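Local atomic coordinates of aminopeptidase N family protein (Idiomarina loihiensis L2TR, PDB entry 4FGM), a protein that probably acts as a zinc-dependent aminopeptidase of the M61 family, removing residues from the N-terminal ends of peptides. Residues A[480-488]-A[536-544]. Numbering follows the deposited sequence.
Sequences EQPARVNFG and ILERYIPGD
Arg-484, Val-485 and Phe-487 make a small, mainly van der Waals contact with Leu-537, Tyr-540 and Pro-542, where the loop running into strand 489-494 passes the turns that follow helix 533-537. Val-485 makes the largest single contribution, with its two methyls going to different places. Val-485 CG1, anti to the carbonyl carbon (chi1 -56°), reaches the backbone between the two turns, 3.6 Å from Tyr-540 O, and also meets the proline ring at Pro-542 CD. Val-485 CG2 rests 3.6 Å from Leu-537 O and lies against Tyr-540 CB at 4.1 Å. With an alanine here both methyls would be gone, which is likely to leave a gap beside Tyr-540 CB, Leu-537 CG and Pro-542 CD. Deeper in, Phe-487 CE2 meets Leu-537 CD2 at 3.9 Å, the two side chains crossing at about a right angle. Both segments belong to what is probably the PDZ domain of this protein, a curled antiparallel sheet with helices 508-512 and 533-537, well away from the zinc site. Trp-563 ties both sides together, stacking on the Tyr-540 ring and meeting Phe-487 edge-to-face, while the hydroxyl of Tyr-540 is hydrogen-bonded to Asp-524. The type II turn from Ile-541 to Asp-544 is closed by Asp-544 N bonding to Ile-541 O, and Asp-544 OD2 reaches back to take the N-H of Ile-541 from above the carboxylate plane. On the solvent-exposed side, Arg-484 CB lies 3.7 Å from Tyr-540 O.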
# COMPACT_ATOMS: atom_id res chain seq x y z
N GLU A 480 -1.50 -8.44 30.63
CA GLU A 480 -2.02 -8.76 31.97
C GLU A 480 -2.62 -7.43 32.48
O GLU A 480 -3.16 -7.38 33.64
CB GLU A 480 -0.83 -9.15 32.89
N GLN A 481 -2.61 -6.39 31.63
CA GLN A 481 -3.09 -5.07 32.10
C GLN A 481 -4.24 -4.39 31.34
O GLN A 481 -4.09 -3.22 30.86
CB GLN A 481 -1.88 -4.12 32.14
N PRO A 482 -5.37 -5.08 31.19
CA PRO A 482 -6.55 -4.55 30.49
C PRO A 482 -7.11 -3.34 31.22
O PRO A 482 -7.15 -3.32 32.46
CB PRO A 482 -7.53 -5.71 30.54
CG PRO A 482 -6.67 -6.90 30.59
CD PRO A 482 -5.44 -6.54 31.36
N ALA A 483 -7.59 -2.36 30.46
CA ALA A 483 -8.15 -1.16 31.07
C ALA A 483 -9.62 -1.34 31.46
O ALA A 483 -10.36 -2.07 30.79
CB ALA A 483 -8.01 0.02 30.11
N ARG A 484 -10.02 -0.69 32.54
CA ARG A 484 -11.40 -0.78 33.01
C ARG A 484 -12.26 0.24 32.29
O ARG A 484 -13.46 0.04 32.10
CB ARG A 484 -11.45 -0.55 34.52
CG ARG A 484 -12.22 -1.62 35.29
CD ARG A 484 -11.32 -2.35 36.28
NE ARG A 484 -10.14 -1.55 36.63
CZ ARG A 484 -9.18 -1.96 37.45
NH1 ARG A 484 -9.26 -3.14 38.05
NH2 ARG A 484 -8.11 -1.20 37.64
N VAL A 485 -11.65 1.36 31.90
CA VAL A 485 -12.39 2.40 31.17
C VAL A 485 -11.55 2.96 30.04
O VAL A 485 -10.32 2.75 30.01
CB VAL A 485 -12.76 3.60 32.09
CG1 VAL A 485 -13.54 3.11 33.29
CG2 VAL A 485 -11.47 4.31 32.56
N ASN A 486 -12.20 3.60 29.08
CA ASN A 486 -11.46 4.25 27.99
C ASN A 486 -12.31 5.32 27.32
O ASN A 486 -13.53 5.36 27.46
CB ASN A 486 -10.91 3.25 26.96
CG ASN A 486 -11.98 2.60 26.11
OD1 ASN A 486 -13.14 2.97 26.15
ND2 ASN A 486 -11.57 1.62 25.33
N PHE A 487 -11.65 6.22 26.62
CA PHE A 487 -12.33 7.31 25.96
C PHE A 487 -13.23 6.91 24.83
O PHE A 487 -14.26 7.55 24.60
CB PHE A 487 -11.31 8.31 25.42
CG PHE A 487 -10.66 9.14 26.48
CD1 PHE A 487 -11.36 10.17 27.09
CD2 PHE A 487 -9.35 8.90 26.86
CE1 PHE A 487 -10.75 10.95 28.07
CE2 PHE A 487 -8.73 9.67 27.83
CZ PHE A 487 -9.43 10.70 28.43
N GLY A 488 -12.87 5.84 24.15
CA GLY A 488 -13.64 5.45 22.98
C GLY A 488 -13.17 6.47 21.95
O GLY A 488 -13.96 7.00 21.17
N ILE A 536 -4.08 8.12 35.74
CA ILE A 536 -5.37 8.75 35.97
C ILE A 536 -6.55 7.82 35.67
O ILE A 536 -7.51 7.76 36.44
CB ILE A 536 -5.51 10.05 35.13
CG1 ILE A 536 -4.49 11.09 35.60
CG2 ILE A 536 -6.92 10.61 35.23
CD1 ILE A 536 -4.39 12.31 34.71
N LEU A 537 -6.48 7.09 34.56
CA LEU A 537 -7.58 6.21 34.19
C LEU A 537 -7.70 4.89 34.93
O LEU A 537 -8.75 4.26 34.88
CB LEU A 537 -7.55 5.96 32.69
CG LEU A 537 -8.31 7.03 31.91
CD1 LEU A 537 -7.93 8.41 32.40
CD2 LEU A 537 -8.02 6.88 30.44
N GLU A 538 -6.66 4.47 35.64
CA GLU A 538 -6.71 3.21 36.40
C GLU A 538 -7.46 3.48 37.71
O GLU A 538 -7.49 2.64 38.60
CB GLU A 538 -5.29 2.71 36.70
CG GLU A 538 -4.78 3.06 38.09
CD GLU A 538 -3.33 3.52 38.13
OE1 GLU A 538 -3.06 4.54 38.81
OE2 GLU A 538 -2.47 2.87 37.50
N ARG A 539 -8.06 4.65 37.82
CA ARG A 539 -8.78 5.04 39.03
C ARG A 539 -10.27 5.04 38.85
O ARG A 539 -11.01 5.32 39.78
CB ARG A 539 -8.35 6.44 39.46
CG ARG A 539 -7.01 6.47 40.10
CD ARG A 539 -6.38 7.80 39.91
NE ARG A 539 -5.03 7.82 40.43
CZ ARG A 539 -4.13 8.74 40.09
NH1 ARG A 539 -4.47 9.70 39.24
NH2 ARG A 539 -2.91 8.70 40.58
N TYR A 540 -10.71 4.72 37.64
CA TYR A 540 -12.13 4.74 37.37
C TYR A 540 -12.69 3.41 36.92
O TYR A 540 -11.97 2.54 36.46
CB TYR A 540 -12.40 5.79 36.30
CG TYR A 540 -11.83 7.13 36.68
CD1 TYR A 540 -12.39 7.87 37.71
CD2 TYR A 540 -10.70 7.63 36.04
CE1 TYR A 540 -11.85 9.08 38.09
CE2 TYR A 540 -10.15 8.84 36.41
CZ TYR A 540 -10.72 9.56 37.44
OH TYR A 540 -10.18 10.76 37.82
N ILE A 541 -14.00 3.28 37.07
CA ILE A 541 -14.73 2.10 36.63
C ILE A 541 -15.97 2.62 35.92
O ILE A 541 -16.38 3.76 36.12
CB ILE A 541 -15.15 1.18 37.81
CG1 ILE A 541 -16.12 1.91 38.74
CG2 ILE A 541 -13.91 0.71 38.58
CD1 ILE A 541 -16.70 1.01 39.81
N PRO A 542 -16.57 1.80 35.06
CA PRO A 542 -17.77 2.26 34.34
C PRO A 542 -18.80 2.88 35.29
O PRO A 542 -19.07 2.35 36.37
CB PRO A 542 -18.27 0.98 33.67
CG PRO A 542 -17.00 0.25 33.38
CD PRO A 542 -16.21 0.43 34.66
N GLY A 543 -19.36 4.02 34.89
CA GLY A 543 -20.34 4.69 35.72
C GLY A 543 -19.79 5.91 36.42
O GLY A 543 -20.55 6.79 36.83
N ASP A 544 -18.47 5.99 36.58
CA ASP A 544 -17.88 7.14 37.23
C ASP A 544 -17.92 8.35 36.31
O ASP A 544 -17.82 8.22 35.09
CB ASP A 544 -16.42 6.87 37.63
CG ASP A 544 -16.31 5.91 38.80
OD1 ASP A 544 -17.29 5.79 39.56
OD2 ASP A 544 -15.23 5.30 38.97